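Local coordinates for protein WipB (Legionella pneumophila, PDB 5NNY) that is a translocated effector whose calcineurin-like phosphatase domain, the part held here, acts on phosphoserine and phosphothreonine and which targets the host lysosomal nutrient-sensing machinery, at residues L179-Y182 with H183-K187; K110-Q113 with A114-D117. All coordinates share one frame; numbering follows the deposited sequence.

Both contacts are short runs of about two helical turns in the phosphatase domain, on two helices that pack against each other. Contact 2 lies on helix 105-117, the connection between parallel strands 90-93 and 121-125 of the mixed sheet. Contact 1 lies in the later part of helix 175-186, which leads into strand 190-198. Their centres are about 10 Å apart, and I181 and V185 of contact 1 meet Q113, L112 and Y116 of contact 2. Each is partly buried. Contact 1 is the more aromatic: it buries two tyrosines, and its backbone widens into a pi-type turn. Contact 2 keeps regular helical bonding, with leucines on its buried side and a lysine-glutamine pair at its partly exposed side.

Contact 1: residues L179-Y182 with H183-K187; sequences LNIY and HQVYK
Y182 meets H183 and K187 in the later part of helix 175-186, where the alpha-helix widens into a pi-type turn. H183 N bonds to L179 O and Q184 N to N180 O, the latter at 2.7 Å. I181 O then takes two donors. V185 N reaches I181 O at a bent 138°; Y186 N comes to I181 O straighter, at 164°, and both lie 2.9 Å from it. The step to a five-residue spacing continues with K187 N, which bonds to Y182 O. V185 O accepts from H189 ND1.

The Y182 ring turns an edge to the H183 ring, with planes at 78° and centroids 4.9 Å apart. Its CD2 sits over the centre of the imidazole face. K187 CB makes a CH-pi contact with the Y182 face, 4.1 Å from the centroid. Beyond CG the K187 chain runs extended, and NZ donates to H183 ND1 in the imidazole plane; a weak bond to A251 O is its second partner. This bond makes ND1 an acceptor and fixes the turn of the ring.

Y186 OH is satisfied by E97, and F133 meets the Y186 ring edge-to-face. Across the turn, Y186 CD2 lies 3.8 Å from Y182 CE1.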
ATOM      1  N   LEU A 179     -10.799  -0.046 -10.520  1.00 19.18           N
ATOM      2  CA  LEU A 179     -10.345   1.306 -10.830  1.00 18.99           C
ATOM      3  C   LEU A 179     -11.069   2.346  -9.982  1.00 17.60           C
ATOM      4  O   LEU A 179     -10.453   3.323  -9.542  1.00 21.42           O
ATOM      5  CB  LEU A 179     -10.525   1.602 -12.320  1.00 22.00           C
ATOM      6  CG  LEU A 179      -9.562   0.859 -13.250  1.00 18.11           C
ATOM      7  CD1 LEU A 179     -10.051   0.902 -14.711  1.00 22.43           C
ATOM      8  CD2 LEU A 179      -8.131   1.424 -13.092  1.00 22.74           C
ATOM      9  N   ASN A 180     -12.365   2.166  -9.732  1.00 19.71           N
ATOM     10  CA  ASN A 180     -13.043   3.127  -8.864  1.00 23.76           C
ATOM     11  C   ASN A 180     -12.409   3.151  -7.480  1.00 23.30           C
ATOM     12  O   ASN A 180     -12.176   4.224  -6.915  1.00 25.59           O
ATOM     13  CB  ASN A 180     -14.537   2.825  -8.750  1.00 28.25           C
ATOM     14  CG  ASN A 180     -15.227   3.740  -7.743  1.00 32.75           C
ATOM     15  OD1 ASN A 180     -15.604   4.866  -8.063  1.00 43.31           O
ATOM     16  ND2 ASN A 180     -15.362   3.269  -6.515  1.00 39.94           N
ATOM     17  N   ILE A 181     -12.126   1.976  -6.911  1.00 20.21           N
ATOM     18  CA  ILE A 181     -11.504   1.941  -5.590  1.00 17.73           C
ATOM     19  C   ILE A 181     -10.113   2.566  -5.648  1.00 16.20           C
ATOM     20  O   ILE A 181      -9.711   3.310  -4.749  1.00 20.25           O
ATOM     21  CB  ILE A 181     -11.471   0.494  -5.053  1.00 17.96           C
ATOM     22  CG1 ILE A 181     -12.894  -0.041  -4.878  1.00 20.50           C
ATOM     23  CG2 ILE A 181     -10.733   0.406  -3.703  1.00 19.38           C
ATOM     24  CD1 ILE A 181     -12.949  -1.471  -4.386  1.00 21.21           C
ATOM     25  N   TYR A 182      -9.371   2.298  -6.726  1.00 16.33           N
ATOM     26  CA  TYR A 182      -8.061   2.912  -6.895  1.00 21.26           C
ATOM     27  C   TYR A 182      -8.140   4.430  -6.810  1.00 22.97           C
ATOM     28  O   TYR A 182      -7.419   5.061  -6.029  1.00 21.32           O
ATOM     29  CB  TYR A 182      -7.423   2.520  -8.231  1.00 16.71           C
ATOM     30  CG  TYR A 182      -6.133   3.320  -8.380  1.00 18.61           C
ATOM     31  CD1 TYR A 182      -5.044   3.045  -7.568  1.00 18.12           C
ATOM     32  CD2 TYR A 182      -6.041   4.389  -9.265  1.00 21.14           C
ATOM     33  CE1 TYR A 182      -3.875   3.791  -7.651  1.00 23.38           C
ATOM     34  CE2 TYR A 182      -4.878   5.135  -9.363  1.00 18.74           C
ATOM     35  CZ  TYR A 182      -3.804   4.832  -8.547  1.00 23.10           C
ATOM     36  OH  TYR A 182      -2.652   5.569  -8.640  1.00 22.82           O
ATOM     37  N   HIS A 183      -8.993   5.030  -7.630  1.00 22.95           N
ATOM     38  CA  HIS A 183      -9.067   6.485  -7.732  1.00 18.02           C
ATOM     39  C   HIS A 183      -9.801   7.113  -6.546  1.00 17.73           C
ATOM     40  O   HIS A 183      -9.405   8.181  -6.062  1.00 21.93           O
ATOM     41  CB  HIS A 183      -9.761   6.869  -9.049  1.00 19.02           C
ATOM     42  CG  HIS A 183      -8.943   6.578 -10.273  1.00 24.12           C
ATOM     43  ND1 HIS A 183      -7.859   7.344 -10.642  1.00 29.38           N
ATOM     44  CD2 HIS A 183      -9.059   5.612 -11.216  1.00 27.24           C
ATOM     45  CE1 HIS A 183      -7.335   6.857 -11.754  1.00 23.71           C
ATOM     46  NE2 HIS A 183      -8.048   5.809 -12.127  1.00 32.07           N
ATOM     47  N   GLN A 184     -10.877   6.479  -6.076  1.00 20.76           N
ATOM     48  CA  GLN A 184     -11.711   7.097  -5.042  1.00 29.35           C
ATOM     49  C   GLN A 184     -11.177   6.864  -3.636  1.00 28.20           C
ATOM     50  O   GLN A 184     -11.465   7.644  -2.722  1.00 26.80           O
ATOM     51  CB  GLN A 184     -13.140   6.558  -5.134  1.00 28.64           C
ATOM     52  CG  GLN A 184     -13.837   6.982  -6.389  1.00 33.03           C
ATOM     53  CD  GLN A 184     -14.045   8.479  -6.427  1.00 53.72           C
ATOM     54  OE1 GLN A 184     -14.415   9.094  -5.421  1.00 62.40           O
ATOM     55  NE2 GLN A 184     -13.793   9.082  -7.584  1.00 54.92           N
ATOM     56  N   VAL A 185     -10.425   5.796  -3.442  1.00 21.33           N
ATOM     57  CA  VAL A 185     -10.047   5.340  -2.114  1.00 16.57           C
ATOM     58  C   VAL A 185      -8.536   5.250  -1.982  1.00 22.70           C
ATOM     59  O   VAL A 185      -7.927   5.927  -1.146  1.00 25.52           O
ATOM     60  CB  VAL A 185     -10.696   3.979  -1.798  1.00 20.55           C
ATOM     61  CG1 VAL A 185     -10.234   3.482  -0.430  1.00 26.65           C
ATOM     62  CG2 VAL A 185     -12.223   4.111  -1.847  1.00 22.04           C
ATOM     63  N   TYR A 186      -7.922   4.409  -2.807  1.00 16.34           N
ATOM     64  CA  TYR A 186      -6.534   4.030  -2.556  1.00 19.60           C
ATOM     65  C   TYR A 186      -5.571   5.199  -2.741  1.00 24.13           C
ATOM     66  O   TYR A 186      -4.760   5.503  -1.847  1.00 22.90           O
ATOM     67  CB  TYR A 186      -6.145   2.860  -3.465  1.00 19.15           C
ATOM     68  CG  TYR A 186      -4.737   2.354  -3.202  1.00 21.84           C
ATOM     69  CD1 TYR A 186      -4.492   1.427  -2.183  1.00 15.94           C
ATOM     70  CD2 TYR A 186      -3.659   2.777  -3.993  1.00 20.73           C
ATOM     71  CE1 TYR A 186      -3.209   0.944  -1.938  1.00 20.98           C
ATOM     72  CE2 TYR A 186      -2.368   2.304  -3.747  1.00 23.11           C
ATOM     73  CZ  TYR A 186      -2.148   1.388  -2.727  1.00 19.27           C
ATOM     74  OH  TYR A 186      -0.874   0.896  -2.497  1.00 20.03           O
ATOM     75  N   LYS A 187      -5.624   5.859  -3.899  1.00 23.16           N
ATOM     76  CA  LYS A 187      -4.535   6.773  -4.251  1.00 24.39           C
ATOM     77  C   LYS A 187      -4.530   8.028  -3.389  1.00 21.87           C
ATOM     78  O   LYS A 187      -3.469   8.615  -3.167  1.00 24.92           O
ATOM     79  CB  LYS A 187      -4.592   7.155  -5.740  1.00 22.77           C
ATOM     80  CG  LYS A 187      -5.741   8.095  -6.135  1.00 22.17           C
ATOM     81  CD  LYS A 187      -5.622   8.495  -7.599  1.00 27.08           C
ATOM     82  CE  LYS A 187      -6.664   9.547  -8.002  1.00 24.71           C
ATOM     83  NZ  LYS A 187      -6.639   9.703  -9.481  1.00 21.25           N
TER

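Contact 2: residues K110-Q113 with A114-D117; sequences KLLQ and ALYD
L115 turns its CG away from its own carbonyl carbon (chi1 -74°), which brings CG to 3.4 Å from L111 O, one turn back on helix 105-117. This helix is the crossover of a beta-alpha-beta unit, between strands 90-93 and 121-125 of the phosphoesterase fold.

The backbone between the segments is regular alpha-helix. A114 N bonds to K110 O at 3.1 Å, the longest of the four. L115 N bonds to L111 O and Y116 N to L112 O, each at 2.9 Å. D117 N closes the series on Q113 O at 2.8 Å.

A polar pair lies within the first segment, 110-113. Q113 holds its CG opposite the backbone N (chi1 -175°) and stays extended at chi2 (178°), which carries its amide out from the helix beside the end of K110. K110 bends at chi2 and chi3, which brings NZ to the Q113 amide. K110 NZ donates to Q113 OE1 at 2.6 Å, lying in the carbonyl plane of the amide. The same NZ forms a salt bridge with E177 on helix 175-186. The ammonium is therefore shared between a neutral acceptor and a charged one, and the salt bridge links the two helices.

Side chains add less across this turn. Y116 packs on V185 of helix 175-186 and on F122; its CB is 3.6 Å from L112 O. L112 and L115 also pack on F122 of strand 121-125 and F18 of helix 15-24, which places them between the helix and its neighbours. The two leucines touch through methyl groups, in a loose apolar contact with L112 CD2 4.4 Å from L115 CD1.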
ATOM      1  N   LYS A 110     -11.652  -4.055  -0.820  1.00 14.71           N
ATOM      2  CA  LYS A 110     -12.987  -3.851  -0.266  1.00 17.77           C
ATOM      3  C   LYS A 110     -12.914  -3.384   1.175  1.00 21.80           C
ATOM      4  O   LYS A 110     -13.768  -2.608   1.622  1.00 20.28           O
ATOM      5  CB  LYS A 110     -13.814  -5.135  -0.347  1.00 19.96           C
ATOM      6  CG  LYS A 110     -14.237  -5.512  -1.762  1.00 24.41           C
ATOM      7  CD  LYS A 110     -14.880  -4.342  -2.498  1.00 30.70           C
ATOM      8  CE  LYS A 110     -16.407  -4.387  -2.431  1.00 24.62           C
ATOM      9  NZ  LYS A 110     -17.019  -3.117  -2.971  1.00 27.68           N
ATOM     10  N   LEU A 111     -11.920  -3.871   1.923  1.00 15.40           N
ATOM     11  CA  LEU A 111     -11.739  -3.420   3.303  1.00 17.58           C
ATOM     12  C   LEU A 111     -11.356  -1.950   3.349  1.00 22.03           C
ATOM     13  O   LEU A 111     -11.902  -1.188   4.153  1.00 20.08           O
ATOM     14  CB  LEU A 111     -10.684  -4.271   4.020  1.00 17.16           C
ATOM     15  CG  LEU A 111     -11.234  -5.586   4.582  1.00 28.36           C
ATOM     16  CD1 LEU A 111     -10.112  -6.457   5.076  1.00 20.73           C
ATOM     17  CD2 LEU A 111     -12.241  -5.329   5.725  1.00 28.39           C
ATOM     18  N   LEU A 112     -10.404  -1.541   2.504  1.00 18.83           N
ATOM     19  CA  LEU A 112     -10.047  -0.131   2.415  1.00 14.84           C
ATOM     20  C   LEU A 112     -11.258   0.723   2.052  1.00 14.99           C
ATOM     21  O   LEU A 112     -11.443   1.810   2.602  1.00 18.66           O
ATOM     22  CB  LEU A 112      -8.927   0.078   1.392  1.00 15.23           C
ATOM     23  CG  LEU A 112      -7.587  -0.592   1.708  1.00 19.91           C
ATOM     24  CD1 LEU A 112      -6.558  -0.371   0.584  1.00 22.40           C
ATOM     25  CD2 LEU A 112      -7.041  -0.091   3.071  1.00 15.54           C
ATOM     26  N   GLN A 113     -12.075   0.263   1.103  1.00 16.60           N
ATOM     27  CA  GLN A 113     -13.259   1.027   0.705  1.00 18.62           C
ATOM     28  C   GLN A 113     -14.228   1.227   1.870  1.00 20.62           C
ATOM     29  O   GLN A 113     -14.753   2.330   2.075  1.00 20.84           O
ATOM     30  CB  GLN A 113     -13.949   0.315  -0.454  1.00 20.54           C
ATOM     31  CG  GLN A 113     -15.137   1.050  -1.057  1.00 21.37           C
ATOM     32  CD  GLN A 113     -15.695   0.257  -2.226  1.00 19.85           C
ATOM     33  OE1 GLN A 113     -15.891  -0.946  -2.112  1.00 26.20           O
ATOM     34  NE2 GLN A 113     -15.918   0.919  -3.358  1.00 28.25           N
ATOM     35  N   ALA A 114     -14.472   0.176   2.651  1.00 21.06           N
ATOM     36  CA  ALA A 114     -15.341   0.304   3.821  1.00 21.54           C
ATOM     37  C   ALA A 114     -14.738   1.234   4.869  1.00 26.80           C
ATOM     38  O   ALA A 114     -15.452   2.033   5.485  1.00 22.11           O
ATOM     39  CB  ALA A 114     -15.612  -1.068   4.429  1.00 18.25           C
ATOM     40  N   LEU A 115     -13.426   1.141   5.094  1.00 22.02           N
ATOM     41  CA  LEU A 115     -12.775   2.070   6.015  1.00 23.74           C
ATOM     42  C   LEU A 115     -13.013   3.509   5.577  1.00 23.95           C
ATOM     43  O   LEU A 115     -13.410   4.365   6.381  1.00 25.90           O
ATOM     44  CB  LEU A 115     -11.277   1.760   6.098  1.00 23.29           C
ATOM     45  CG  LEU A 115     -10.903   0.511   6.891  1.00 29.27           C
ATOM     46  CD1 LEU A 115      -9.415   0.188   6.761  1.00 22.72           C
ATOM     47  CD2 LEU A 115     -11.291   0.676   8.376  1.00 19.40           C
ATOM     48  N   TYR A 116     -12.828   3.782   4.288  1.00 18.73           N
ATOM     49  CA  TYR A 116     -12.984   5.141   3.780  1.00 22.48           C
ATOM     50  C   TYR A 116     -14.446   5.589   3.854  1.00 28.26           C
ATOM     51  O   TYR A 116     -14.755   6.680   4.356  1.00 24.49           O
ATOM     52  CB  TYR A 116     -12.439   5.210   2.343  1.00 18.72           C
ATOM     53  CG  TYR A 116     -12.884   6.424   1.541  1.00 25.06           C
ATOM     54  CD1 TYR A 116     -12.289   7.664   1.739  1.00 32.00           C
ATOM     55  CD2 TYR A 116     -13.899   6.322   0.583  1.00 31.16           C
ATOM     56  CE1 TYR A 116     -12.684   8.770   1.009  1.00 31.93           C
ATOM     57  CE2 TYR A 116     -14.303   7.429  -0.157  1.00 26.81           C
ATOM     58  CZ  TYR A 116     -13.685   8.649   0.065  1.00 35.77           C
ATOM     59  OH  TYR A 116     -14.068   9.763  -0.651  1.00 47.19           O
ATOM     60  N   ASP A 117     -15.362   4.744   3.373  1.00 21.61           N
ATOM     61  CA  ASP A 117     -16.769   5.118   3.303  1.00 22.78           C
ATOM     62  C   ASP A 117     -17.361   5.376   4.683  1.00 22.99           C
ATOM     63  O   ASP A 117     -18.298   6.165   4.806  1.00 22.60           O
ATOM     64  CB  ASP A 117     -17.563   4.029   2.586  1.00 29.78           C
ATOM     65  CG  ASP A 117     -19.013   4.411   2.378  1.00 43.01           C
ATOM     66  OD1 ASP A 117     -19.262   5.465   1.753  1.00 46.73           O
ATOM     67  OD2 ASP A 117     -19.899   3.656   2.833  1.00 45.23           O
TER